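Local atomic coordinates of glutaryl-CoA dehydrogenase (Mycobacterium smegmatis, PDB entry 3SF6), a protein that belongs to the acyl-CoA dehydrogenase family of flavoproteins and holds dihydroflavine-adenine dinucleotide in an assembly of four chains. Residues R42-R47 and L74-M79; V69-L74 and R109-V114; A97-E102 and A272-L277; D133-D138 and G142-C147. All blocks are in the same frame, centred on the assembly; numbering follows the deposited sequence.

In the fold
Followed from the N terminus, the chain first closes on itself at contact 1, where helix 32-49 meets the turn after helix 64-73. Contact 2 begins at the end of that same helix, shares Leu74 with contact 1 and runs on to helix 106-126, so the two loops cross. Contact 3 opens on helix 91-104 before contact 2 has closed, crossing it in turn, and ends only at helix 252-286, spanning the whole beta domain to tie the N-terminal helices to the C-terminal ones. Within that long excursion lies contact 4, a short local turn from helix 129-140 to strand 146-149, about 13 Å from contact 3 between nearest atoms.

Contact 1 (R42-R47 and L74-M79); sequences RSVVQR and LGLLGM
Val44 on helix 32-49 and Leu74 at the turn that ends helix 64-73 bring their CA atoms to 8.5 Å, the nearest approach of two backbones that meet through side chains alone. Val44 is the centre of the contact: its CB points at the turn, and both of its methyl groups are used. Leu74 comes at it tip to tip, its CD1 lying 3.7 Å from Val44 CG1 and 4.0 Å from Val44 CG2. With CG1 anti to the backbone N (chi1 174°), the same methyl is also directed at Leu76, whose CD1 stands 4.1 Å away. The turn between the two leucines is consistent with their converging on one valine. Gly75 takes a positive phi of 89° in a Schellman motif, and Leu76 N turns back to Leu71 O in a probable hydrogen bond. One turn along the first helix, Arg47 NE donates to Ser43 OG at 2.8 Å, which ties the arginine to its own helix. Methyl groups alone make the contact, burying 116 Å² over both sides; the cohesion is therefore dispersion and the exclusion of water, with no directional bond fixing the angle of approach.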
loop_
_atom_site.group_PDB
_atom_site.type_symbol
_atom_site.label_atom_id
_atom_site.label_comp_id
_atom_site.label_asym_id
_atom_site.label_seq_id
_atom_site.Cartn_x
_atom_site.Cartn_y
_atom_site.Cartn_z
ATOM N N ARG A 42 -17.086 5.719 -28.834
ATOM C CA ARG A 42 -15.889 4.891 -29.048
ATOM C C ARG A 42 -15.435 4.971 -30.507
ATOM O O ARG A 42 -14.234 5.069 -30.797
ATOM C CB ARG A 42 -16.174 3.443 -28.654
ATOM C CG ARG A 42 -14.964 2.523 -28.753
ATOM C CD ARG A 42 -15.310 1.124 -28.291
ATOM N NE ARG A 42 -15.642 1.093 -26.877
ATOM C CZ ARG A 42 -16.156 0.048 -26.249
ATOM N NH1 ARG A 42 -16.381 -1.098 -26.899
ATOM N NH2 ARG A 42 -16.429 0.117 -24.979
ATOM N N SER A 43 -16.383 4.908 -31.438
ATOM C CA SER A 43 -16.039 4.960 -32.861
ATOM C C SER A 43 -15.426 6.295 -33.240
ATOM O O SER A 43 -14.423 6.341 -33.959
ATOM C CB SER A 43 -17.269 4.656 -33.724
ATOM O OG SER A 43 -16.884 4.639 -35.084
ATOM N N VAL A 44 -15.967 7.381 -32.693
ATOM C CA VAL A 44 -15.392 8.723 -32.908
ATOM C C VAL A 44 -13.944 8.769 -32.396
ATOM O O VAL A 44 -13.037 9.290 -33.082
ATOM C CB VAL A 44 -16.239 9.850 -32.259
ATOM C CG1 VAL A 44 -15.523 11.212 -32.383
ATOM C CG2 VAL A 44 -17.657 9.950 -32.880
ATOM N N VAL A 45 -13.715 8.200 -31.214
ATOM C CA VAL A 45 -12.385 8.197 -30.658
ATOM C C VAL A 45 -11.408 7.395 -31.496
ATOM O O VAL A 45 -10.297 7.872 -31.794
ATOM C CB VAL A 45 -12.413 7.729 -29.206
ATOM C CG1 VAL A 45 -10.986 7.469 -28.654
ATOM C CG2 VAL A 45 -13.199 8.769 -28.381
ATOM N N GLN A 46 -11.832 6.213 -31.918
ATOM C CA GLN A 46 -10.968 5.339 -32.713
ATOM C C GLN A 46 -10.631 5.996 -34.054
ATOM O O GLN A 46 -9.520 5.874 -34.543
ATOM C CB GLN A 46 -11.628 3.963 -32.900
ATOM C CG GLN A 46 -11.624 3.130 -31.598
ATOM C CD GLN A 46 -12.452 1.841 -31.673
ATOM O OE1 GLN A 46 -13.236 1.641 -32.591
ATOM N NE2 GLN A 46 -12.288 0.980 -30.677
ATOM N N ARG A 47 -11.582 6.722 -34.626
ATOM C CA ARG A 47 -11.395 7.301 -35.958
ATOM C C ARG A 47 -10.728 8.667 -35.983
ATOM O O ARG A 47 -9.877 8.922 -36.862
ATOM C CB ARG A 47 -12.733 7.315 -36.699
ATOM C CG ARG A 47 -13.219 5.870 -37.016
ATOM C CD ARG A 47 -14.516 5.841 -37.807
ATOM N NE ARG A 47 -15.705 6.224 -37.023
ATOM C CZ ARG A 47 -16.195 7.468 -36.912
ATOM N NH1 ARG A 47 -15.621 8.495 -37.543
ATOM N NH2 ARG A 47 -17.279 7.696 -36.160
ATOM N N LEU A 74 -20.629 16.555 -33.949
ATOM C CA LEU A 74 -20.934 15.161 -33.594
ATOM C C LEU A 74 -21.840 15.024 -32.369
ATOM O O LEU A 74 -22.230 13.895 -31.988
ATOM C CB LEU A 74 -19.631 14.344 -33.396
ATOM C CG LEU A 74 -18.918 13.976 -34.722
ATOM C CD1 LEU A 74 -17.487 13.563 -34.503
ATOM C CD2 LEU A 74 -19.686 12.880 -35.483
ATOM N N GLY A 75 -22.167 16.137 -31.719
ATOM C CA GLY A 75 -23.107 16.116 -30.583
ATOM C C GLY A 75 -22.449 15.894 -29.221
ATOM O O GLY A 75 -23.136 15.663 -28.200
ATOM N N LEU A 76 -21.137 16.074 -29.189
ATOM C CA LEU A 76 -20.329 15.705 -28.013
ATOM C C LEU A 76 -19.982 16.860 -27.067
ATOM O O LEU A 76 -19.249 16.650 -26.097
ATOM C CB LEU A 76 -19.078 14.953 -28.454
ATOM C CG LEU A 76 -19.324 13.716 -29.309
ATOM C CD1 LEU A 76 -17.970 13.075 -29.695
ATOM C CD2 LEU A 76 -20.275 12.693 -28.646
ATOM N N LEU A 77 -20.494 18.058 -27.336
ATOM C CA LEU A 77 -20.278 19.229 -26.469
ATOM C C LEU A 77 -21.576 19.597 -25.800
ATOM O O LEU A 77 -22.576 19.871 -26.450
ATOM C CB LEU A 77 -19.720 20.408 -27.274
ATOM C CG LEU A 77 -18.375 20.128 -27.960
ATOM C CD1 LEU A 77 -17.919 21.374 -28.700
ATOM C CD2 LEU A 77 -17.278 19.657 -26.963
ATOM N N GLY A 78 -21.559 19.633 -24.483
ATOM C CA GLY A 78 -22.772 19.903 -23.731
ATOM C C GLY A 78 -23.669 18.695 -23.632
ATOM O O GLY A 78 -24.882 18.829 -23.481
ATOM N N MET A 79 -23.076 17.502 -23.662
ATOM C CA MET A 79 -23.864 16.265 -23.736
ATOM C C MET A 79 -24.942 16.102 -22.675
ATOM O O MET A 79 -26.022 15.553 -22.975
ATOM C CB MET A 79 -22.945 15.040 -23.674
ATOM C CG MET A 79 -22.133 14.825 -24.924
ATOM S SD MET A 79 -21.076 13.367 -24.867
ATOM C CE MET A 79 -19.633 13.983 -23.973
#

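Contact 2 (V69-L74 and R109-V114); sequences VELGEL and RSLVSV
Leu71 of helix 64-73 touches helix 106-126 with a single methyl group, and that methyl serves two partners. Its CD1 lies 4.0 Å from CG2 of Val112 and, more loosely, 4.3 Å from CD2 of Leu111. The side chains of Leu71 and Val112 cross at about a right angle, and one branch of each does the touching. In Leu71, CG sits beside the backbone N and anti to the carbonyl carbon (chi1 -64°), extending the leucine toward the neighbouring helix over the 8.5 Å that separates its CA from that of Val112. A second shell packs round Val112: the same CG2 that meets Leu71 also lies 4.0 Å from Leu77 CD2 and 4.0 Å from Leu101 CD1, which brings the turn after helix 64-73 and helix 91-104 to one methyl group. Farther out, on the side of helix 106-126 turned from Leu71, the chemistry becomes polar. Arg109 NH1 donates to Ser113 OG at 2.9 Å, with the oxygen tilted 15° from the guanidinium plane, while Arg109 NE forms a salt bridge with Glu102 OE1. Arg109 NH2 reaches the hydroxyl of Tyr381, so the group is gripped at all three nitrogens. At the end of the segment Val114 belongs to the pocket of dihydroflavine-adenine dinucleotide. Apolar packing on one flank of a helix and a fixed arginine on the other place this contact in the core of the alpha-helical N-terminal domain of the acyl-CoA dehydrogenase fold.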
loop_
_atom_site.group_PDB
_atom_site.type_symbol
_atom_site.label_atom_id
_atom_site.label_comp_id
_atom_site.label_asym_id
_atom_site.label_seq_id
_atom_site.Cartn_x
_atom_site.Cartn_y
_atom_site.Cartn_z
ATOM N N VAL A 69 -14.997 22.020 -33.302
ATOM C CA VAL A 69 -16.058 21.979 -34.297
ATOM C C VAL A 69 -16.458 20.545 -34.620
ATOM O O VAL A 69 -17.641 20.201 -34.696
ATOM C CB VAL A 69 -15.673 22.752 -35.580
ATOM C CG1 VAL A 69 -16.697 22.431 -36.716
ATOM C CG2 VAL A 69 -15.634 24.211 -35.272
ATOM N N GLU A 70 -15.467 19.694 -34.845
ATOM C CA GLU A 70 -15.737 18.292 -35.132
ATOM C C GLU A 70 -16.574 17.642 -34.033
ATOM O O GLU A 70 -17.555 16.930 -34.303
ATOM C CB GLU A 70 -14.396 17.537 -35.328
ATOM C CG GLU A 70 -14.537 16.107 -35.760
ATOM C CD GLU A 70 -13.187 15.454 -36.143
ATOM O OE1 GLU A 70 -12.137 16.056 -35.873
ATOM O OE2 GLU A 70 -13.180 14.328 -36.708
ATOM N N LEU A 71 -16.140 17.821 -32.790
ATOM C CA LEU A 71 -16.818 17.199 -31.657
ATOM C C LEU A 71 -18.224 17.781 -31.455
ATOM O O LEU A 71 -19.181 17.053 -31.204
ATOM C CB LEU A 71 -15.996 17.386 -30.378
ATOM C CG LEU A 71 -14.638 16.696 -30.394
ATOM C CD1 LEU A 71 -13.801 17.074 -29.146
ATOM C CD2 LEU A 71 -14.826 15.163 -30.533
ATOM N N GLY A 72 -18.345 19.097 -31.607
ATOM C CA GLY A 72 -19.645 19.748 -31.456
ATOM C C GLY A 72 -20.633 19.285 -32.497
ATOM O O GLY A 72 -21.795 19.005 -32.182
ATOM N N GLU A 73 -20.179 19.224 -33.756
ATOM C CA GLU A 73 -21.046 18.791 -34.833
ATOM C C GLU A 73 -21.437 17.322 -34.685
ATOM O O GLU A 73 -22.478 16.922 -35.170
ATOM C CB GLU A 73 -20.439 19.167 -36.181
ATOM C CG GLU A 73 -20.423 20.739 -36.293
ATOM C CD GLU A 73 -20.059 21.266 -37.685
ATOM O OE1 GLU A 73 -19.535 20.510 -38.521
ATOM O OE2 GLU A 73 -20.245 22.481 -37.901
ATOM N N LEU A 74 -20.629 16.555 -33.949
ATOM C CA LEU A 74 -20.934 15.161 -33.594
ATOM C C LEU A 74 -21.840 15.024 -32.369
ATOM O O LEU A 74 -22.230 13.895 -31.988
ATOM C CB LEU A 74 -19.631 14.344 -33.396
ATOM C CG LEU A 74 -18.918 13.976 -34.722
ATOM C CD1 LEU A 74 -17.487 13.563 -34.503
ATOM C CD2 LEU A 74 -19.686 12.880 -35.483
ATOM N N ARG A 109 -10.665 14.722 -23.339
ATOM C CA ARG A 109 -11.826 14.732 -22.465
ATOM C C ARG A 109 -11.876 16.057 -21.667
ATOM O O ARG A 109 -12.974 16.581 -21.392
ATOM C CB ARG A 109 -11.812 13.534 -21.519
ATOM C CG ARG A 109 -13.135 13.200 -20.802
ATOM C CD ARG A 109 -13.361 13.893 -19.466
ATOM N NE ARG A 109 -12.234 13.667 -18.583
ATOM C CZ ARG A 109 -11.519 14.570 -17.930
ATOM N NH1 ARG A 109 -11.862 15.864 -17.876
ATOM N NH2 ARG A 109 -10.468 14.159 -17.248
ATOM N N SER A 110 -10.701 16.578 -21.276
ATOM C CA SER A 110 -10.645 17.864 -20.556
ATOM C C SER A 110 -11.228 19.036 -21.352
ATOM O O SER A 110 -11.924 19.884 -20.808
ATOM C CB SER A 110 -9.227 18.231 -20.081
ATOM O OG SER A 110 -8.657 17.238 -19.240
ATOM N N LEU A 111 -10.926 19.103 -22.646
ATOM C CA LEU A 111 -11.459 20.127 -23.537
ATOM C C LEU A 111 -12.984 20.070 -23.499
ATOM O O LEU A 111 -13.665 21.091 -23.344
ATOM C CB LEU A 111 -10.940 19.935 -24.982
ATOM C CG LEU A 111 -11.504 20.913 -26.037
ATOM C CD1 LEU A 111 -10.471 21.074 -27.170
ATOM C CD2 LEU A 111 -12.835 20.415 -26.588
ATOM N N VAL A 112 -13.510 18.849 -23.553
ATOM C CA VAL A 112 -14.950 18.607 -23.506
ATOM C C VAL A 112 -15.556 18.940 -22.137
ATOM O O VAL A 112 -16.589 19.640 -22.081
ATOM C CB VAL A 112 -15.273 17.137 -23.858
ATOM C CG1 VAL A 112 -16.764 16.822 -23.672
ATOM C CG2 VAL A 112 -14.892 16.861 -25.292
ATOM N N SER A 113 -14.941 18.489 -21.045
ATOM C CA SER A 113 -15.416 18.811 -19.681
ATOM C C SER A 113 -15.537 20.318 -19.442
ATOM O O SER A 113 -16.530 20.786 -18.896
ATOM C CB SER A 113 -14.448 18.267 -18.612
ATOM O OG SER A 113 -14.482 16.867 -18.563
ATOM N N VAL A 114 -14.513 21.076 -19.849
ATOM C CA VAL A 114 -14.521 22.515 -19.664
ATOM C C VAL A 114 -15.610 23.136 -20.515
ATOM O O VAL A 114 -16.357 24.000 -20.060
ATOM C CB VAL A 114 -13.143 23.087 -20.043
ATOM C CG1 VAL A 114 -13.238 24.598 -20.382
ATOM C CG2 VAL A 114 -12.122 22.689 -18.935
#

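Contact 3 (A97-E102 and A272-L277); sequences ACLELE and AARDCL. With EDO (1,2-ethanediol), chain O.
The guanidinium of Arg274 is covered over one face by Leu99, whose CD2 lies 3.4 Å from Arg274 NH1, and at its edge it meets the carboxylate of Glu100 and a hydroxyl of a bound 1,2-ethanediol. This is a helix-to-helix contact between the N-terminal and C-terminal helical domains of the acyl-CoA dehydrogenase fold, the segment axes approaching to 8.9 Å at a signed crossing angle of -50°. The salt bridge is end-on and bidentate: Arg274 NH1 donates to Glu100 OE2 at 2.8 Å and Arg274 NH2 to Glu100 OE1 at 3.0 Å. Both bonds are nearly straight, and both oxygens lie close to the guanidinium plane. The carboxylate, however, is turned 36° from the guanidinium plane, and both oxygens are met from out of the carboxylate plane, OE2 on its syn side. Arg274 swings its end into place by a bend at chi3 (72°). A second cation shares the anion, for Arg42 NH2 forms a salt bridge with Glu100 OE2, and two arginines around one buried carboxylate would be expected to favour its ionised state. At the tighter end of the crossing, Glu102 rests its CG 4.1 Å from Ala272 CB, and its OE2 is hydrogen-bonded to Ser106 OG. The diol, probably from the crystallisation liquor, takes a further bond from the arginine, Arg274 NH1 to its O1, at 2.8 Å.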
loop_
_atom_site.group_PDB
_atom_site.type_symbol
_atom_site.label_atom_id
_atom_site.label_comp_id
_atom_site.label_asym_id
_atom_site.label_seq_id
_atom_site.Cartn_x
_atom_site.Cartn_y
_atom_site.Cartn_z
ATOM N N ALA A 97 -19.816 8.228 -22.230
ATOM C CA ALA A 97 -19.151 9.058 -23.241
ATOM C C ALA A 97 -17.809 9.574 -22.756
ATOM O O ALA A 97 -16.819 9.520 -23.510
ATOM C CB ALA A 97 -20.057 10.208 -23.673
ATOM N N CYS A 98 -17.781 10.112 -21.526
ATOM C CA CYS A 98 -16.523 10.595 -20.965
ATOM C C CYS A 98 -15.491 9.488 -20.841
ATOM O O CYS A 98 -14.301 9.690 -21.098
ATOM C CB CYS A 98 -16.747 11.228 -19.609
ATOM S SG CYS A 98 -17.640 12.813 -19.642
ATOM N N LEU A 99 -15.937 8.312 -20.425
ATOM C CA LEU A 99 -15.021 7.164 -20.304
ATOM C C LEU A 99 -14.372 6.889 -21.662
ATOM O O LEU A 99 -13.150 6.707 -21.763
ATOM C CB LEU A 99 -15.806 5.953 -19.761
ATOM C CG LEU A 99 -15.074 4.686 -19.327
ATOM C CD1 LEU A 99 -15.939 3.845 -18.345
ATOM C CD2 LEU A 99 -14.583 3.858 -20.532
ATOM N N GLU A 100 -15.192 6.816 -22.720
ATOM C CA GLU A 100 -14.640 6.579 -24.063
ATOM C C GLU A 100 -13.692 7.678 -24.530
ATOM O O GLU A 100 -12.655 7.390 -25.122
ATOM C CB GLU A 100 -15.766 6.370 -25.075
ATOM C CG GLU A 100 -16.625 5.126 -24.780
ATOM C CD GLU A 100 -15.838 3.816 -24.734
ATOM O OE1 GLU A 100 -14.814 3.660 -25.438
ATOM O OE2 GLU A 100 -16.282 2.917 -23.984
ATOM N N LEU A 101 -14.027 8.935 -24.265
ATOM C CA LEU A 101 -13.167 10.075 -24.663
ATOM C C LEU A 101 -11.812 9.993 -23.993
ATOM O O LEU A 101 -10.781 10.164 -24.650
ATOM C CB LEU A 101 -13.838 11.411 -24.330
ATOM C CG LEU A 101 -14.997 11.800 -25.208
ATOM C CD1 LEU A 101 -15.785 12.976 -24.608
ATOM C CD2 LEU A 101 -14.508 12.112 -26.602
ATOM N N GLU A 102 -11.804 9.677 -22.699
ATOM C CA GLU A 102 -10.564 9.630 -21.941
ATOM C C GLU A 102 -9.718 8.396 -22.257
ATOM O O GLU A 102 -8.487 8.432 -22.174
ATOM C CB GLU A 102 -10.889 9.760 -20.444
ATOM C CG GLU A 102 -9.694 9.976 -19.553
ATOM C CD GLU A 102 -9.945 10.940 -18.384
ATOM O OE1 GLU A 102 -11.119 11.271 -18.081
ATOM O OE2 GLU A 102 -8.937 11.339 -17.774
ATOM N N ALA A 272 -9.043 5.888 -19.188
ATOM C CA ALA A 272 -7.589 5.823 -19.203
ATOM C C ALA A 272 -7.148 4.512 -18.536
ATOM O O ALA A 272 -6.276 3.782 -19.054
ATOM C CB ALA A 272 -6.969 7.073 -18.466
ATOM N N ALA A 273 -7.769 4.177 -17.405
ATOM C CA ALA A 273 -7.439 2.896 -16.729
ATOM C C ALA A 273 -7.680 1.709 -17.640
ATOM O O ALA A 273 -6.826 0.800 -17.754
ATOM C CB ALA A 273 -8.244 2.724 -15.424
ATOM N N ARG A 274 -8.861 1.677 -18.237
ATOM C CA ARG A 274 -9.213 0.573 -19.153
ATOM C C ARG A 274 -8.215 0.392 -20.278
ATOM O O ARG A 274 -7.803 -0.734 -20.595
ATOM C CB ARG A 274 -10.629 0.767 -19.695
ATOM C CG ARG A 274 -11.141 -0.438 -20.483
ATOM C CD ARG A 274 -12.362 -0.114 -21.269
ATOM N NE ARG A 274 -12.077 0.750 -22.415
ATOM C CZ ARG A 274 -12.986 1.435 -23.081
ATOM N NH1 ARG A 274 -14.267 1.362 -22.757
ATOM N NH2 ARG A 274 -12.609 2.184 -24.121
ATOM N N ASP A 275 -7.865 1.495 -20.934
ATOM C CA ASP A 275 -6.945 1.453 -22.057
ATOM C C ASP A 275 -5.611 0.853 -21.586
ATOM O O ASP A 275 -5.024 0.001 -22.261
ATOM C CB ASP A 275 -6.744 2.879 -22.599
ATOM C CG ASP A 275 -6.389 2.889 -24.058
ATOM O OD1 ASP A 275 -7.175 2.211 -24.818
ATOM O OD2 ASP A 275 -5.457 3.640 -24.498
ATOM N N CYS A 276 -5.148 1.266 -20.406
ATOM C CA CYS A 276 -3.914 0.709 -19.870
ATOM C C CYS A 276 -4.048 -0.782 -19.502
ATOM O O CYS A 276 -3.141 -1.567 -19.768
ATOM C CB CYS A 276 -3.465 1.495 -18.646
ATOM S SG CYS A 276 -2.957 3.196 -19.001
ATOM N N LEU A 277 -5.145 -1.139 -18.852
ATOM C CA LEU A 277 -5.379 -2.536 -18.458
ATOM C C LEU A 277 -5.458 -3.436 -19.691
ATOM O O LEU A 277 -4.810 -4.492 -19.726
ATOM C CB LEU A 277 -6.631 -2.641 -17.603
ATOM C CG LEU A 277 -7.121 -4.017 -17.238
ATOM C CD1 LEU A 277 -6.008 -4.841 -16.570
ATOM C CD2 LEU A 277 -8.330 -3.886 -16.296
HETATM C C1 EDO O . -16.530 0.481 -20.030
HETATM O O1 EDO O . -15.816 -0.211 -21.008
HETATM C C2 EDO O . -18.038 0.416 -20.373
HETATM O O2 EDO O . -18.343 1.148 -21.561
#

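Contact 4 (D133-D138 and G142-C147); sequences DQWLPD and GHRIGC
Arg144, two residues beyond Gly142, where the chain leaves the helix, sets its side chain across the last turns of helix 129-140. Its CB meets the edge of the Trp135 ring, 4.1 Å from CZ3 and near the ring plane. The next atom, CG, touches two partners, Asp138 CB at 3.7 Å and that same Trp135 CZ3. Here the chain bends (chi2 -68°), and Arg144 and Asp138 lie side by side, pointing the same way. Opposite charges are thus neighbours without pairing: NE of Arg144 remains 4.7 Å from OD2 of Asp138. The tip turns instead to the backbone of the residue before it, Arg144 NH1 donating to His143 O at 3.0 Å from above the carbonyl plane. The main chain adds the hydrogen bond that joins the two segments, Arg144 N to Asp138 O at 3.0 Å, again from well out of the carbonyl plane. Gly142 (phi 84°) completes a Schellman motif. Beyond it, Ile145 and Cys147 pair with strand 190-197, so the arrangement is a helix C-terminus led through a short turn into a beta strand, where the helical N-terminal part of the acyl-CoA dehydrogenase fold passes into its beta domain.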
loop_
_atom_site.group_PDB
_atom_site.type_symbol
_atom_site.label_atom_id
_atom_site.label_comp_id
_atom_site.label_asym_id
_atom_site.label_seq_id
_atom_site.Cartn_x
_atom_site.Cartn_y
_atom_site.Cartn_z
ATOM N N ASP A 133 -28.938 32.492 -24.921
ATOM C CA ASP A 133 -29.306 32.501 -26.321
ATOM C C ASP A 133 -28.118 32.944 -27.179
ATOM O O ASP A 133 -27.950 32.469 -28.305
ATOM C CB ASP A 133 -30.511 33.432 -26.542
ATOM C CG ASP A 133 -31.800 32.923 -25.901
ATOM O OD1 ASP A 133 -31.913 31.706 -25.646
ATOM O OD2 ASP A 133 -32.742 33.759 -25.725
ATOM N N GLN A 134 -27.288 33.831 -26.648
ATOM C CA GLN A 134 -26.142 34.332 -27.410
ATOM C C GLN A 134 -25.058 33.265 -27.571
ATOM O O GLN A 134 -24.496 33.120 -28.649
ATOM C CB GLN A 134 -25.557 35.574 -26.777
ATOM C CG GLN A 134 -24.268 36.023 -27.463
ATOM C CD GLN A 134 -23.782 37.403 -27.051
ATOM O OE1 GLN A 134 -24.387 38.086 -26.206
ATOM N NE2 GLN A 134 -22.656 37.819 -27.647
ATOM N N TRP A 135 -24.773 32.541 -26.490
ATOM C CA TRP A 135 -23.587 31.701 -26.395
ATOM C C TRP A 135 -23.848 30.222 -26.551
ATOM O O TRP A 135 -23.038 29.540 -27.171
ATOM C CB TRP A 135 -22.841 31.950 -25.069
ATOM C CG TRP A 135 -22.120 33.281 -25.088
ATOM C CD1 TRP A 135 -22.496 34.428 -24.470
ATOM C CD2 TRP A 135 -20.929 33.589 -25.823
ATOM N NE1 TRP A 135 -21.607 35.438 -24.765
ATOM C CE2 TRP A 135 -20.630 34.943 -25.585
ATOM C CE3 TRP A 135 -20.077 32.842 -26.640
ATOM C CZ2 TRP A 135 -19.509 35.574 -26.146
ATOM C CZ3 TRP A 135 -18.992 33.462 -27.204
ATOM C CH2 TRP A 135 -18.724 34.830 -26.968
ATOM N N LEU A 136 -24.920 29.684 -25.976
ATOM C CA LEU A 136 -24.985 28.216 -25.861
ATOM C C LEU A 136 -25.074 27.458 -27.192
ATOM O O LEU A 136 -24.361 26.447 -27.363
ATOM C CB LEU A 136 -26.063 27.746 -24.863
ATOM C CG LEU A 136 -25.855 28.117 -23.405
ATOM C CD1 LEU A 136 -27.046 27.652 -22.538
ATOM C CD2 LEU A 136 -24.519 27.568 -22.885
ATOM N N PRO A 137 -25.885 27.921 -28.162
ATOM C CA PRO A 137 -25.918 27.092 -29.393
ATOM C C PRO A 137 -24.589 27.048 -30.145
ATOM O O PRO A 137 -24.188 25.994 -30.631
ATOM C CB PRO A 137 -26.996 27.773 -30.248
ATOM C CG PRO A 137 -27.919 28.432 -29.188
ATOM C CD PRO A 137 -26.961 28.928 -28.135
ATOM N N ASP A 138 -23.863 28.161 -30.188
ATOM C CA ASP A 138 -22.552 28.149 -30.830
ATOM C C ASP A 138 -21.466 27.396 -30.032
ATOM O O ASP A 138 -20.488 26.903 -30.613
ATOM C CB ASP A 138 -22.048 29.558 -31.070
ATOM C CG ASP A 138 -22.737 30.257 -32.251
ATOM O OD1 ASP A 138 -23.472 29.619 -33.045
ATOM O OD2 ASP A 138 -22.491 31.473 -32.363
ATOM N N GLY A 142 -19.460 23.848 -31.192
ATOM C CA GLY A 142 -18.029 23.966 -31.180
ATOM C C GLY A 142 -17.481 25.169 -31.913
ATOM O O GLY A 142 -16.253 25.353 -31.952
ATOM N N HIS A 143 -18.378 25.991 -32.476
ATOM C CA HIS A 143 -17.894 27.175 -33.169
ATOM C C HIS A 143 -17.410 28.282 -32.259
ATOM O O HIS A 143 -16.610 29.091 -32.705
ATOM C CB HIS A 143 -18.920 27.661 -34.159
ATOM C CG HIS A 143 -18.992 26.777 -35.347
ATOM N ND1 HIS A 143 -19.760 25.636 -35.367
ATOM C CD2 HIS A 143 -18.278 26.782 -36.502
ATOM C CE1 HIS A 143 -19.587 25.024 -36.523
ATOM N NE2 HIS A 143 -18.689 25.697 -37.227
ATOM N N ARG A 144 -17.817 28.273 -30.977
ATOM C CA ARG A 144 -17.257 29.167 -29.967
ATOM C C ARG A 144 -16.800 28.294 -28.794
ATOM O O ARG A 144 -17.522 27.385 -28.353
ATOM C CB ARG A 144 -18.284 30.195 -29.514
ATOM C CG ARG A 144 -18.709 31.179 -30.601
ATOM C CD ARG A 144 -17.601 32.113 -31.013
ATOM N NE ARG A 144 -18.034 33.033 -32.068
ATOM C CZ ARG A 144 -17.719 32.888 -33.356
ATOM N NH1 ARG A 144 -17.007 31.836 -33.778
ATOM N NH2 ARG A 144 -18.138 33.788 -34.257
ATOM N N ILE A 145 -15.573 28.532 -28.355
ATOM C CA ILE A 145 -14.949 27.749 -27.297
ATOM C C ILE A 145 -14.982 28.543 -25.992
ATOM O O ILE A 145 -14.708 29.754 -25.981
ATOM C CB ILE A 145 -13.522 27.348 -27.657
ATOM C CG1 ILE A 145 -13.528 26.394 -28.841
ATOM C CG2 ILE A 145 -12.816 26.736 -26.429
ATOM C CD1 ILE A 145 -12.104 26.018 -29.343
ATOM N N GLY A 146 -15.348 27.871 -24.913
ATOM C CA GLY A 146 -15.323 28.460 -23.581
ATOM C C GLY A 146 -14.187 27.972 -22.694
ATOM O O GLY A 146 -13.557 26.929 -22.931
ATOM N N CYS A 147 -13.953 28.726 -21.632
ATOM C CA CYS A 147 -13.073 28.307 -20.545
ATOM C C CYS A 147 -13.672 28.805 -19.244
ATOM O O CYS A 147 -14.629 29.602 -19.256
ATOM C CB CYS A 147 -11.642 28.815 -20.743
ATOM S SG CYS A 147 -11.425 30.607 -20.647
#